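Long-range contacts in hydrogen peroxide-inducible genes activator (Corynebacterium glutamicum, PDB 6G1B), which probably acts as a LysR-type transcriptional regulator that senses hydrogen peroxide and controls peroxide-inducible genes: residues I168-E173 with I283-R288; S98-L103 with Y127-P132; D174-T179 with T318-K323. The protein carries 1 engineered substitution. All coordinates share one frame; numbering follows the deposited sequence.

Interaction 1: I168-E173 with I283-R288. With PEO (hydrogen peroxide), chain H.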
ATOM      1  N   ILE A 168     -17.354  -5.638  36.432  1.00 36.20           N
ATOM      2  CA  ILE A 168     -18.630  -5.034  36.728  1.00 36.42           C
ATOM      3  C   ILE A 168     -19.684  -5.940  36.089  1.00 35.76           C
ATOM      4  O   ILE A 168     -19.701  -6.075  34.868  1.00 34.73           O
ATOM      5  CB  ILE A 168     -18.773  -3.593  36.171  1.00 36.35           C
ATOM      6  CG1 ILE A 168     -17.681  -2.656  36.735  1.00 36.81           C
ATOM      7  CG2 ILE A 168     -20.161  -3.054  36.513  1.00 36.98           C
ATOM      8  CD1 ILE A 168     -17.433  -1.405  35.926  1.00 36.67           C
ATOM      9  N   PRO A 169     -20.544  -6.587  36.905  1.00 36.20           N
ATOM     10  CA  PRO A 169     -21.641  -7.353  36.301  1.00 35.66           C
ATOM     11  C   PRO A 169     -22.662  -6.484  35.597  1.00 35.35           C
ATOM     12  O   PRO A 169     -22.984  -5.426  36.093  1.00 36.19           O
ATOM     13  CB  PRO A 169     -22.278  -8.089  37.494  1.00 36.90           C
ATOM     14  CG  PRO A 169     -21.678  -7.500  38.740  1.00 37.95           C
ATOM     15  CD  PRO A 169     -20.354  -6.934  38.327  1.00 37.27           C
ATOM     16  N   LEU A 170     -23.116  -6.899  34.421  1.00 34.31           N
ATOM     17  CA  LEU A 170     -24.110  -6.149  33.674  1.00 34.25           C
ATOM     18  C   LEU A 170     -25.491  -6.797  33.772  1.00 34.41           C
ATOM     19  O   LEU A 170     -26.454  -6.125  34.141  1.00 35.08           O
ATOM     20  CB  LEU A 170     -23.694  -6.022  32.203  1.00 33.56           C
ATOM     21  CG  LEU A 170     -22.368  -5.291  31.961  1.00 33.40           C
ATOM     22  CD1 LEU A 170     -21.952  -5.354  30.504  1.00 32.96           C
ATOM     23  CD2 LEU A 170     -22.484  -3.864  32.470  1.00 34.22           C
ATOM     24  N   TYR A 171     -25.575  -8.084  33.419  1.00 33.88           N
ATOM     25  CA  TYR A 171     -26.838  -8.784  33.308  1.00 34.05           C
ATOM     26  C   TYR A 171     -26.660 -10.285  33.063  1.00 33.95           C
ATOM     27  O   TYR A 171     -25.621 -10.710  32.554  1.00 33.39           O
ATOM     28  CB  TYR A 171     -27.695  -8.214  32.180  1.00 33.81           C
ATOM     29  CG  TYR A 171     -27.032  -8.129  30.827  1.00 33.20           C
ATOM     30  CD1 TYR A 171     -27.008  -9.221  29.979  1.00 32.76           C
ATOM     31  CD2 TYR A 171     -26.492  -6.924  30.371  1.00 33.36           C
ATOM     32  CE1 TYR A 171     -26.433  -9.144  28.729  1.00 32.61           C
ATOM     33  CE2 TYR A 171     -25.911  -6.837  29.121  1.00 33.13           C
ATOM     34  CZ  TYR A 171     -25.895  -7.934  28.303  1.00 32.78           C
ATOM     35  OH  TYR A 171     -25.332  -7.822  27.087  1.00 32.87           O
ATOM     36  N   ASP A 172     -27.706 -11.046  33.417  1.00 34.37           N
ATOM     37  CA  ASP A 172     -27.832 -12.434  33.029  1.00 34.47           C
ATOM     38  C   ASP A 172     -28.700 -12.511  31.795  1.00 34.06           C
ATOM     39  O   ASP A 172     -29.777 -11.956  31.763  1.00 34.38           O
ATOM     40  CB  ASP A 172     -28.465 -13.252  34.174  1.00 35.43           C
ATOM     41  CG  ASP A 172     -27.623 -13.229  35.421  1.00 36.27           C
ATOM     42  OD1 ASP A 172     -28.082 -12.889  36.542  1.00 37.19           O
ATOM     43  OD2 ASP A 172     -26.407 -13.430  35.245  1.00 36.39           O
ATOM     44  N   GLU A 173     -28.233 -13.217  30.785  1.00 33.80           N
ATOM     45  CA  GLU A 173     -28.942 -13.359  29.513  1.00 33.69           C
ATOM     46  C   GLU A 173     -29.274 -14.827  29.335  1.00 34.08           C
ATOM     47  O   GLU A 173     -28.397 -15.668  29.357  1.00 34.13           O
ATOM     48  CB  GLU A 173     -28.091 -12.855  28.349  1.00 33.30           C
ATOM     49  CG  GLU A 173     -28.645 -13.174  26.978  1.00 33.49           C
ATOM     50  CD  GLU A 173     -27.910 -12.478  25.831  1.00 33.63           C
ATOM     51  OE1 GLU A 173     -26.686 -12.173  25.959  1.00 33.29           O
ATOM     52  OE2 GLU A 173     -28.592 -12.245  24.802  1.00 34.04           O
ATOM     53  N   ILE A 283     -23.066 -11.670  31.649  1.00 35.35           N
ATOM     54  CA  ILE A 283     -22.274 -10.711  30.887  1.00 35.08           C
ATOM     55  C   ILE A 283     -21.786  -9.628  31.839  1.00 34.96           C
ATOM     56  O   ILE A 283     -22.522  -9.190  32.719  1.00 35.20           O
ATOM     57  CB  ILE A 283     -23.087 -10.107  29.716  1.00 35.36           C
ATOM     58  CG1 ILE A 283     -23.419 -11.187  28.688  1.00 35.46           C
ATOM     59  CG2 ILE A 283     -22.321  -8.975  29.009  1.00 35.61           C
ATOM     60  CD1 ILE A 283     -22.249 -11.937  28.105  1.00 35.46           C
ATOM     61  N   GLY A 284     -20.535  -9.223  31.670  1.00 34.67           N
ATOM     62  CA  GLY A 284     -19.902  -8.198  32.507  1.00 34.64           C
ATOM     63  C   GLY A 284     -18.906  -7.314  31.774  1.00 34.50           C
ATOM     64  O   GLY A 284     -18.521  -7.586  30.651  1.00 34.47           O
ATOM     65  N   LEU A 285     -18.489  -6.243  32.413  1.00 34.62           N
ATOM     66  CA  LEU A 285     -17.407  -5.389  31.899  1.00 34.58           C
ATOM     67  C   LEU A 285     -16.152  -5.731  32.689  1.00 34.39           C
ATOM     68  O   LEU A 285     -16.215  -5.771  33.917  1.00 34.62           O
ATOM     69  CB  LEU A 285     -17.742  -3.945  32.099  1.00 34.98           C
ATOM     70  CG  LEU A 285     -18.550  -3.172  31.105  1.00 35.68           C
ATOM     71  CD1 LEU A 285     -18.384  -1.688  31.484  1.00 36.21           C
ATOM     72  CD2 LEU A 285     -18.079  -3.413  29.677  1.00 35.81           C
ATOM     73  N   VAL A 286     -15.038  -6.018  32.022  1.00 34.35           N
ATOM     74  CA  VAL A 286     -13.794  -6.271  32.734  1.00 34.46           C
ATOM     75  C   VAL A 286     -12.725  -5.228  32.398  1.00 34.51           C
ATOM     76  O   VAL A 286     -12.530  -4.872  31.238  1.00 34.86           O
ATOM     77  CB  VAL A 286     -13.338  -7.771  32.751  1.00 34.77           C
ATOM     78  CG1 VAL A 286     -14.252  -8.662  31.959  1.00 34.92           C
ATOM     79  CG2 VAL A 286     -11.886  -7.985  32.432  1.00 35.06           C
ATOM     80  N   TYR A 287     -12.039  -4.726  33.417  1.00 34.54           N
ATOM     81  CA  TYR A 287     -11.030  -3.676  33.200  1.00 34.58           C
ATOM     82  C   TYR A 287      -9.819  -3.879  34.101  1.00 34.70           C
ATOM     83  O   TYR A 287      -9.878  -4.680  35.021  1.00 35.05           O
ATOM     84  CB  TYR A 287     -11.668  -2.301  33.356  1.00 34.61           C
ATOM     85  CG  TYR A 287     -12.095  -1.950  34.762  1.00 34.82           C
ATOM     86  CD1 TYR A 287     -13.373  -2.262  35.234  1.00 35.14           C
ATOM     87  CD2 TYR A 287     -11.226  -1.272  35.616  1.00 34.96           C
ATOM     88  CE1 TYR A 287     -13.767  -1.911  36.517  1.00 35.69           C
ATOM     89  CE2 TYR A 287     -11.600  -0.905  36.899  1.00 35.47           C
ATOM     90  CZ  TYR A 287     -12.859  -1.240  37.359  1.00 35.95           C
ATOM     91  OH  TYR A 287     -13.186  -0.878  38.641  1.00 36.80           O
ATOM     92  N   ARG A 288      -8.723  -3.188  33.810  1.00 34.77           N
ATOM     93  CA  ARG A 288      -7.475  -3.326  34.590  1.00 35.12           C
ATOM     94  C   ARG A 288      -7.620  -2.640  35.939  1.00 35.47           C
ATOM     95  O   ARG A 288      -7.995  -1.458  35.999  1.00 35.22           O
ATOM     96  CB  ARG A 288      -6.294  -2.712  33.829  1.00 34.91           C
ATOM     97  CG  ARG A 288      -5.982  -3.245  32.437  1.00 35.07           C
ATOM     98  CD  ARG A 288      -4.776  -2.487  31.828  1.00 35.18           C
ATOM     99  NE  ARG A 288      -5.142  -1.106  31.524  1.00 34.65           N
ATOM    100  CZ  ARG A 288      -5.845  -0.696  30.473  1.00 34.81           C
ATOM    101  NH1 ARG A 288      -6.248  -1.539  29.509  1.00 35.31           N
ATOM    102  NH2 ARG A 288      -6.150   0.585  30.384  1.00 34.69           N
TER
HETATM  103  O1  PEO H 406     -15.731  -3.300  40.262  1.00 63.77           O
HETATM  104  O2  PEO H 406     -15.623  -1.853  39.960  1.00 63.70           O
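Ile283 faces two successive residues of the other strand, Leu170 and Tyr171, so this antiparallel pair in the LysR substrate-binding domain contains a classic beta bulge. The evidence lies in the acceptor: Ile283 O takes a bond from Leu170 N at 2.9 Å and a second, weak one from Tyr171 N. Leu170 leaves the extended conformation here (psi -55°), which lets both N-H groups turn to the same oxygen. Ile283 N returns a bond to Tyr171 O, 2.9 Å long.

Ile283 also has more of its surface buried by the contact than any other residue, and much of that faces the Tyr171 ring. Its CB sits 4.0 Å from the centroid of the Tyr171 ring and 25° off the ring normal, a CH-pi contact offset toward the rim. From there the two branches diverge, CG1 lying 3.6 Å from Tyr171 CE1 while CG2 leans toward the phenol end. Tyr171 can present this face because its CG is tucked between backbone N and carbonyl carbon (chi1 53°), which sets the ring alongside Ile283. The ring also stacks with Phe308 of helix 294-317. Leu170 CD1 packs against both Ile283 CG2 and Leu285 CG.

On the Ile168 side of the bulge, Ile168 and Leu285 form a regular hydrogen-bonded pair. Ile168 N reaches Leu285 O at 2.8 Å, and Leu285 N returns to Ile168 O at 2.7 Å. Between this pair and the bulge, Pro169 stands across from Gly284, where the strands come close without hydrogen bonds.

Ile168 then borders a hydrogen peroxide pocket completed by Lys166, Glu167 and Glu298. Its CD1 meets Tyr287 CE1 obliquely at 3.7 Å, while peroxide O2 lies in the plane of that ring, 2.9 Å from Tyr287 OH.

Interaction 2: S98-L103 with Y127-P132. With NA (sodium ion), chain F.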
ATOM      1  N   SER A  98     -17.766  12.300  34.503  1.00 79.86           N
ATOM      2  CA  SER A  98     -18.618  12.006  33.350  1.00 72.53           C
ATOM      3  C   SER A  98     -17.893  11.291  32.172  1.00 67.70           C
ATOM      4  O   SER A  98     -16.664  11.222  32.082  1.00 65.22           O
ATOM      5  CB  SER A  98     -19.344  13.276  32.883  1.00 70.98           C
ATOM      6  OG  SER A  98     -18.454  14.293  32.471  1.00 67.71           O
ATOM      7  N   LEU A  99     -18.710  10.749  31.277  1.00 63.69           N
ATOM      8  CA  LEU A  99     -18.273   9.978  30.111  1.00 59.72           C
ATOM      9  C   LEU A  99     -17.963  10.914  28.948  1.00 56.06           C
ATOM     10  O   LEU A  99     -18.854  11.306  28.169  1.00 56.94           O
ATOM     11  CB  LEU A  99     -19.354   8.969  29.691  1.00 58.38           C
ATOM     12  CG  LEU A  99     -19.314   7.596  30.325  1.00 59.09           C
ATOM     13  CD1 LEU A  99     -20.497   6.774  29.824  1.00 60.25           C
ATOM     14  CD2 LEU A  99     -18.026   6.870  30.036  1.00 58.50           C
ATOM     15  N   THR A 100     -16.693  11.271  28.859  1.00 52.43           N
ATOM     16  CA  THR A 100     -16.218  12.152  27.816  1.00 50.56           C
ATOM     17  C   THR A 100     -14.919  11.614  27.292  1.00 47.94           C
ATOM     18  O   THR A 100     -14.279  10.796  27.945  1.00 47.30           O
ATOM     19  CB  THR A 100     -16.042  13.599  28.331  1.00 52.52           C
ATOM     20  OG1 THR A 100     -15.070  13.612  29.384  1.00 53.86           O
ATOM     21  CG2 THR A 100     -17.372  14.143  28.856  1.00 52.41           C
ATOM     22  N   GLY A 101     -14.551  12.048  26.096  1.00 45.60           N
ATOM     23  CA  GLY A 101     -13.317  11.620  25.492  1.00 44.80           C
ATOM     24  C   GLY A 101     -13.327  10.164  24.999  1.00 43.40           C
ATOM     25  O   GLY A 101     -14.395   9.551  24.874  1.00 41.83           O
ATOM     26  N   PRO A 102     -12.136   9.629  24.681  1.00 42.13           N
ATOM     27  CA  PRO A 102     -12.028   8.310  24.087  1.00 41.03           C
ATOM     28  C   PRO A 102     -12.411   7.198  25.054  1.00 39.39           C
ATOM     29  O   PRO A 102     -12.013   7.228  26.213  1.00 39.27           O
ATOM     30  CB  PRO A 102     -10.524   8.200  23.728  1.00 41.81           C
ATOM     31  CG  PRO A 102      -9.937   9.554  23.933  1.00 42.76           C
ATOM     32  CD  PRO A 102     -10.818  10.253  24.898  1.00 42.79           C
ATOM     33  N   LEU A 103     -13.187   6.245  24.575  1.00 38.06           N
ATOM     34  CA  LEU A 103     -13.434   5.011  25.310  1.00 37.46           C
ATOM     35  C   LEU A 103     -13.334   3.867  24.320  1.00 36.61           C
ATOM     36  O   LEU A 103     -14.161   3.754  23.431  1.00 36.13           O
ATOM     37  CB  LEU A 103     -14.806   5.043  25.998  1.00 37.28           C
ATOM     38  CG  LEU A 103     -15.155   3.794  26.817  1.00 37.37           C
ATOM     39  CD1 LEU A 103     -14.197   3.551  27.955  1.00 37.91           C
ATOM     40  CD2 LEU A 103     -16.550   3.899  27.386  1.00 37.48           C
ATOM     41  N   TYR A 127     -24.795  10.986  25.119  1.00 37.25           N
ATOM     42  CA  TYR A 127     -23.424  11.189  25.604  1.00 37.55           C
ATOM     43  C   TYR A 127     -22.581  11.797  24.480  1.00 38.58           C
ATOM     44  O   TYR A 127     -21.617  11.176  23.993  1.00 38.50           O
ATOM     45  CB  TYR A 127     -22.826   9.861  26.070  1.00 36.87           C
ATOM     46  CG  TYR A 127     -23.586   9.207  27.190  1.00 36.26           C
ATOM     47  CD1 TYR A 127     -23.199   9.411  28.506  1.00 36.68           C
ATOM     48  CD2 TYR A 127     -24.695   8.391  26.946  1.00 35.61           C
ATOM     49  CE1 TYR A 127     -23.881   8.811  29.574  1.00 36.74           C
ATOM     50  CE2 TYR A 127     -25.399   7.811  28.002  1.00 35.86           C
ATOM     51  CZ  TYR A 127     -24.990   8.030  29.317  1.00 36.40           C
ATOM     52  OH  TYR A 127     -25.664   7.442  30.371  1.00 37.09           O
ATOM     53  N   PRO A 128     -22.944  13.016  24.051  1.00 39.49           N
ATOM     54  CA  PRO A 128     -22.363  13.574  22.835  1.00 41.05           C
ATOM     55  C   PRO A 128     -20.851  13.793  22.861  1.00 42.41           C
ATOM     56  O   PRO A 128     -20.247  13.846  21.791  1.00 43.89           O
ATOM     57  CB  PRO A 128     -23.091  14.921  22.676  1.00 42.04           C
ATOM     58  CG  PRO A 128     -23.446  15.312  24.080  1.00 41.56           C
ATOM     59  CD  PRO A 128     -23.819  13.989  24.731  1.00 39.86           C
ATOM     60  N   ASP A 129     -20.258  13.933  24.052  1.00 43.16           N
ATOM     61  CA  ASP A 129     -18.799  14.117  24.213  1.00 44.69           C
ATOM     62  C   ASP A 129     -17.988  12.818  24.313  1.00 43.17           C
ATOM     63  O   ASP A 129     -16.754  12.859  24.308  1.00 44.37           O
ATOM     64  CB  ASP A 129     -18.480  15.017  25.427  1.00 46.65           C
ATOM     65  CG  ASP A 129     -19.022  16.429  25.270  1.00 48.99           C
ATOM     66  OD1 ASP A 129     -19.427  17.051  26.274  1.00 52.53           O
ATOM     67  OD2 ASP A 129     -19.079  16.915  24.128  1.00 51.16           O
ATOM     68  N   LEU A 130     -18.665  11.682  24.407  1.00 41.28           N
ATOM     69  CA  LEU A 130     -17.985  10.399  24.450  1.00 40.24           C
ATOM     70  C   LEU A 130     -17.571  10.051  23.036  1.00 40.25           C
ATOM     71  O   LEU A 130     -18.325  10.284  22.093  1.00 40.72           O
ATOM     72  CB  LEU A 130     -18.902   9.322  25.015  1.00 38.93           C
ATOM     73  CG  LEU A 130     -18.262   7.954  25.280  1.00 38.40           C
ATOM     74  CD1 LEU A 130     -17.103   8.067  26.268  1.00 39.26           C
ATOM     75  CD2 LEU A 130     -19.337   7.035  25.840  1.00 37.65           C
ATOM     76  N   GLU A 131     -16.379   9.496  22.907  1.00 40.30           N
ATOM     77  CA  GLU A 131     -15.823   9.106  21.636  1.00 41.19           C
ATOM     78  C   GLU A 131     -15.596   7.584  21.684  1.00 39.42           C
ATOM     79  O   GLU A 131     -14.534   7.120  22.098  1.00 39.78           O
ATOM     80  CB  GLU A 131     -14.521   9.885  21.400  1.00 43.94           C
ATOM     81  CG  GLU A 131     -14.670  11.394  21.317  1.00 46.27           C
ATOM     82  CD  GLU A 131     -13.338  12.129  21.063  1.00 50.11           C
ATOM     83  OE1 GLU A 131     -12.294  11.524  20.644  1.00 51.90           O
ATOM     84  OE2 GLU A 131     -13.328  13.353  21.274  1.00 52.82           O
ATOM     85  N   PRO A 132     -16.612   6.801  21.308  1.00 37.83           N
ATOM     86  CA  PRO A 132     -16.494   5.345  21.482  1.00 36.98           C
ATOM     87  C   PRO A 132     -15.662   4.718  20.366  1.00 37.35           C
ATOM     88  O   PRO A 132     -15.762   5.158  19.212  1.00 38.24           O
ATOM     89  CB  PRO A 132     -17.942   4.853  21.395  1.00 35.86           C
ATOM     90  CG  PRO A 132     -18.610   5.856  20.519  1.00 36.54           C
ATOM     91  CD  PRO A 132     -17.915   7.189  20.743  1.00 37.42           C
TER
HETATM   92 NA    NA F 404     -10.945   9.525  19.985  1.00 54.82          NA
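Leu130 reaches across to the neighbouring strand because its CG is anti to the backbone N (chi1 -173°), which carries CD1 to within 3.4 Å of Gly101 O and 3.8 Å of Leu103 CB. Glu131 turns the other way: with CG beside its own N (chi1 -62°) and an extended chain beyond, CB and CG pass over the Gly101 carbonyl and the carboxylate arrives at a sodium ion. Glu131 OE1 binds that ion at 2.5 Å, and His133 NE2 is a second ligand.

Three backbone bonds define parallel pairing: Gly101 N to Asp129 O at 3.0 Å, Glu131 N to Gly101 O at 2.8 Å and Leu103 N to Glu131 O at 3.0 Å. Pro102 and Pro132 have no N-H to give, but their CA-H groups point to Glu131 O and Leu103 O respectively.

Ahead of the strands, a type I turn from Tyr127 to Leu130 brings the chain out of helix 121-126. The Leu99 side chain lies aslant to that of Tyr127, Leu99 CD1 being 4.0 Å from Tyr127 CE1, and Thr100 CG2 lies beside Asp129 CB at 3.7 Å.

The pair forms the two strands of a beta-alpha-beta unit, with helix 121-126 in the connection and its Val123 packed on Leu130 and Pro132. Helix 294-317 covers Leu99 and Tyr127 with Ile303 and Leu103 with Phe297 and Phe300, while strand 101-107 also pairs in parallel with strand 153-158.

Interaction 3: D174-T179 with T318-K323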
ATOM      1  N   ASP A 174     -30.546 -15.109  29.180  1.00 34.58           N
ATOM      2  CA  ASP A 174     -30.994 -16.462  28.933  1.00 35.35           C
ATOM      3  C   ASP A 174     -30.649 -16.902  27.525  1.00 35.55           C
ATOM      4  O   ASP A 174     -30.424 -16.067  26.655  1.00 35.28           O
ATOM      5  CB  ASP A 174     -32.509 -16.592  29.120  1.00 35.67           C
ATOM      6  CG  ASP A 174     -32.936 -16.474  30.557  1.00 36.20           C
ATOM      7  OD1 ASP A 174     -34.047 -15.930  30.753  1.00 36.73           O
ATOM      8  OD2 ASP A 174     -32.204 -16.890  31.497  1.00 36.63           O
ATOM      9  N   PHE A 175     -30.609 -18.218  27.330  1.00 36.09           N
ATOM     10  CA  PHE A 175     -30.542 -18.830  26.014  1.00 36.13           C
ATOM     11  C   PHE A 175     -31.904 -19.394  25.649  1.00 36.87           C
ATOM     12  O   PHE A 175     -32.763 -19.581  26.500  1.00 38.18           O
ATOM     13  CB  PHE A 175     -29.487 -19.946  25.969  1.00 35.94           C
ATOM     14  CG  PHE A 175     -28.087 -19.447  25.979  1.00 35.53           C
ATOM     15  CD1 PHE A 175     -27.507 -19.023  27.138  1.00 35.78           C
ATOM     16  CD2 PHE A 175     -27.370 -19.400  24.811  1.00 35.42           C
ATOM     17  CE1 PHE A 175     -26.228 -18.520  27.146  1.00 35.97           C
ATOM     18  CE2 PHE A 175     -26.089 -18.917  24.796  1.00 35.43           C
ATOM     19  CZ  PHE A 175     -25.506 -18.446  25.958  1.00 35.86           C
ATOM     20  N   ILE A 176     -32.096 -19.622  24.359  1.00 37.06           N
ATOM     21  CA  ILE A 176     -33.262 -20.309  23.824  1.00 37.23           C
ATOM     22  C   ILE A 176     -32.722 -21.514  23.067  1.00 36.96           C
ATOM     23  O   ILE A 176     -31.584 -21.518  22.646  1.00 36.30           O
ATOM     24  CB  ILE A 176     -34.116 -19.371  22.919  1.00 37.33           C
ATOM     25  CG1 ILE A 176     -35.440 -20.042  22.558  1.00 37.95           C
ATOM     26  CG2 ILE A 176     -33.383 -18.938  21.658  1.00 36.85           C
ATOM     27  CD1 ILE A 176     -36.549 -19.065  22.245  1.00 38.34           C
ATOM     28  N   VAL A 177     -33.509 -22.564  22.951  1.00 37.51           N
ATOM     29  CA  VAL A 177     -33.110 -23.722  22.171  1.00 38.05           C
ATOM     30  C   VAL A 177     -33.604 -23.483  20.751  1.00 38.39           C
ATOM     31  O   VAL A 177     -34.732 -23.004  20.562  1.00 38.80           O
ATOM     32  CB  VAL A 177     -33.693 -25.018  22.725  1.00 38.39           C
ATOM     33  CG1 VAL A 177     -33.145 -26.211  21.952  1.00 38.20           C
ATOM     34  CG2 VAL A 177     -33.308 -25.169  24.182  1.00 38.88           C
ATOM     35  N   VAL A 178     -32.752 -23.780  19.772  1.00 38.49           N
ATOM     36  CA  VAL A 178     -33.106 -23.629  18.371  1.00 38.66           C
ATOM     37  C   VAL A 178     -32.871 -24.964  17.667  1.00 38.92           C
ATOM     38  O   VAL A 178     -31.770 -25.535  17.710  1.00 38.23           O
ATOM     39  CB  VAL A 178     -32.289 -22.511  17.727  1.00 38.77           C
ATOM     40  CG1 VAL A 178     -32.600 -22.386  16.220  1.00 39.27           C
ATOM     41  CG2 VAL A 178     -32.552 -21.197  18.452  1.00 38.80           C
ATOM     42  N   THR A 179     -33.924 -25.461  17.018  1.00 40.12           N
ATOM     43  CA  THR A 179     -33.891 -26.704  16.244  1.00 40.57           C
ATOM     44  C   THR A 179     -34.314 -26.452  14.794  1.00 40.84           C
ATOM     45  O   THR A 179     -34.789 -25.371  14.462  1.00 40.56           O
ATOM     46  CB  THR A 179     -34.907 -27.707  16.808  1.00 41.26           C
ATOM     47  OG1 THR A 179     -36.230 -27.247  16.524  1.00 41.58           O
ATOM     48  CG2 THR A 179     -34.755 -27.872  18.297  1.00 41.68           C
ATOM     49  N   THR A 318     -41.031 -10.277  18.759  1.00 39.01           N
ATOM     50  CA  THR A 318     -41.152 -11.258  17.650  1.00 39.16           C
ATOM     51  C   THR A 318     -42.298 -12.254  17.851  1.00 39.94           C
ATOM     52  O   THR A 318     -42.635 -12.974  16.920  1.00 39.95           O
ATOM     53  CB  THR A 318     -39.898 -12.146  17.462  1.00 38.12           C
ATOM     54  OG1 THR A 318     -39.713 -13.007  18.618  1.00 36.99           O
ATOM     55  CG2 THR A 318     -38.653 -11.288  17.190  1.00 37.67           C
ATOM     56  N   GLY A 319     -42.830 -12.347  19.071  1.00 40.48           N
ATOM     57  CA  GLY A 319     -43.863 -13.324  19.383  1.00 41.41           C
ATOM     58  C   GLY A 319     -43.330 -14.701  19.742  1.00 41.04           C
ATOM     59  O   GLY A 319     -44.081 -15.575  20.108  1.00 42.82           O
ATOM     60  N   ILE A 320     -42.024 -14.906  19.663  1.00 40.50           N
ATOM     61  CA  ILE A 320     -41.385 -16.153  20.077  1.00 39.84           C
ATOM     62  C   ILE A 320     -41.375 -16.167  21.599  1.00 40.67           C
ATOM     63  O   ILE A 320     -41.151 -15.143  22.247  1.00 42.08           O
ATOM     64  CB  ILE A 320     -39.966 -16.244  19.486  1.00 38.73           C
ATOM     65  CG1 ILE A 320     -40.064 -16.344  17.962  1.00 38.64           C
ATOM     66  CG2 ILE A 320     -39.174 -17.388  20.123  1.00 38.35           C
ATOM     67  CD1 ILE A 320     -38.735 -16.268  17.244  1.00 38.25           C
ATOM     68  N   THR A 321     -41.660 -17.325  22.183  1.00 41.55           N
ATOM     69  CA  THR A 321     -41.819 -17.431  23.626  1.00 42.12           C
ATOM     70  C   THR A 321     -40.449 -17.541  24.254  1.00 42.36           C
ATOM     71  O   THR A 321     -39.632 -18.376  23.832  1.00 42.45           O
ATOM     72  CB  THR A 321     -42.674 -18.654  23.997  1.00 42.60           C
ATOM     73  OG1 THR A 321     -43.956 -18.533  23.389  1.00 44.04           O
ATOM     74  CG2 THR A 321     -42.847 -18.802  25.518  1.00 43.01           C
ATOM     75  N   LEU A 322     -40.198 -16.693  25.248  1.00 43.46           N
ATOM     76  CA  LEU A 322     -38.918 -16.666  25.928  1.00 44.29           C
ATOM     77  C   LEU A 322     -38.927 -17.549  27.178  1.00 45.38           C
ATOM     78  O   LEU A 322     -39.986 -17.896  27.708  1.00 46.64           O
ATOM     79  CB  LEU A 322     -38.552 -15.221  26.279  1.00 45.20           C
ATOM     80  CG  LEU A 322     -38.608 -14.242  25.090  1.00 45.35           C
ATOM     81  CD1 LEU A 322     -38.186 -12.837  25.502  1.00 45.65           C
ATOM     82  CD2 LEU A 322     -37.738 -14.715  23.939  1.00 45.67           C
ATOM     83  N   LYS A 323     -37.732 -17.904  27.628  1.00 46.17           N
ATOM     84  CA  LYS A 323     -37.549 -18.652  28.852  1.00 48.51           C
ATOM     85  C   LYS A 323     -38.209 -17.946  30.048  1.00 49.96           C
ATOM     86  O   LYS A 323     -38.085 -16.718  30.207  1.00 48.12           O
ATOM     87  CB  LYS A 323     -36.041 -18.834  29.107  1.00 50.28           C
ATOM     88  CG  LYS A 323     -35.709 -19.495  30.445  1.00 51.67           C
ATOM     89  CD  LYS A 323     -34.624 -20.562  30.408  1.00 53.39           C
ATOM     90  CE  LYS A 323     -34.924 -21.675  31.412  1.00 52.42           C
ATOM     91  NZ  LYS A 323     -35.265 -21.166  32.775  1.00 52.55           N
TER
HETATM   92  O   HOH W   1     -35.910 -15.138  28.951  0.79 29.50           O
HETATM   93  O   HOH W   2     -35.667 -18.167  25.746  0.76 25.97           O
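Ile176, which touches Ile320 and Thr321 across this contact, has its CA 6.8 Å from that of Lys323, the nearest such approach, and no direct hydrogen bond joins the extended strand 174-179 to the irregular segment 318-323. One of the two side-chain contacts is made by Ile176. Its CG1 is anti to the backbone N (chi1 -171°) and the chain continues outward, so that CD1 meets Ile320 CG2 at 3.8 Å, the two side chains crossing at about a right angle. The same methyl lies 3.5 Å from Thr321 O.

At the other end, Asp174 OD1 rests 3.9 Å from Lys323 CB, against the aliphatic base of the lysine. Lys323 bends away beyond CG: its NZ bonds to Asn325 OD1 and Val277 O, and remains 5.4 Å from Asp174 OD2, too far for a salt bridge.

This is the C-terminal tail, leaving helix 294-317 and laid against the long strand 165-180, which is already paired with strands 252-255 and 268-271. The exit is marked by Gly319, whose phi is positive (84°), and by an ST turn in which Thr318 OG1 accepts from Ile320 N at 3.2 Å.

Two waters supply the polar link. One donates to Asp174 OD1 at 2.7 Å and also to Lys323 O; Asn325 ND2 is a further partner of that carboxylate oxygen. The other accepts from Lys323 N at 2.8 Å and gives a weak bond to Phe175 O.

In the fold
Interactions 1 and 3 use consecutive parts of strand 165-180, with centres about 23 Å apart. In 168-173 with 283-288 the strand gains a directly hydrogen-bonded partner and the contact is buried. In 174-179 with 318-323 it meets an irregular tail about 30 Å from the chain centre, partly buried, with water bridges and no direct hydrogen bond. Interaction 2 belongs to the same branched sheet, about 7 Å from interaction 1 at the nearest atoms, yet its pairing is parallel rather than antiparallel; it is partly buried, with the metal ligand Glu131 exposed on one face. Helix 294-317 packs on both interactions 1 and 2, and the tail of interaction 3 follows its end.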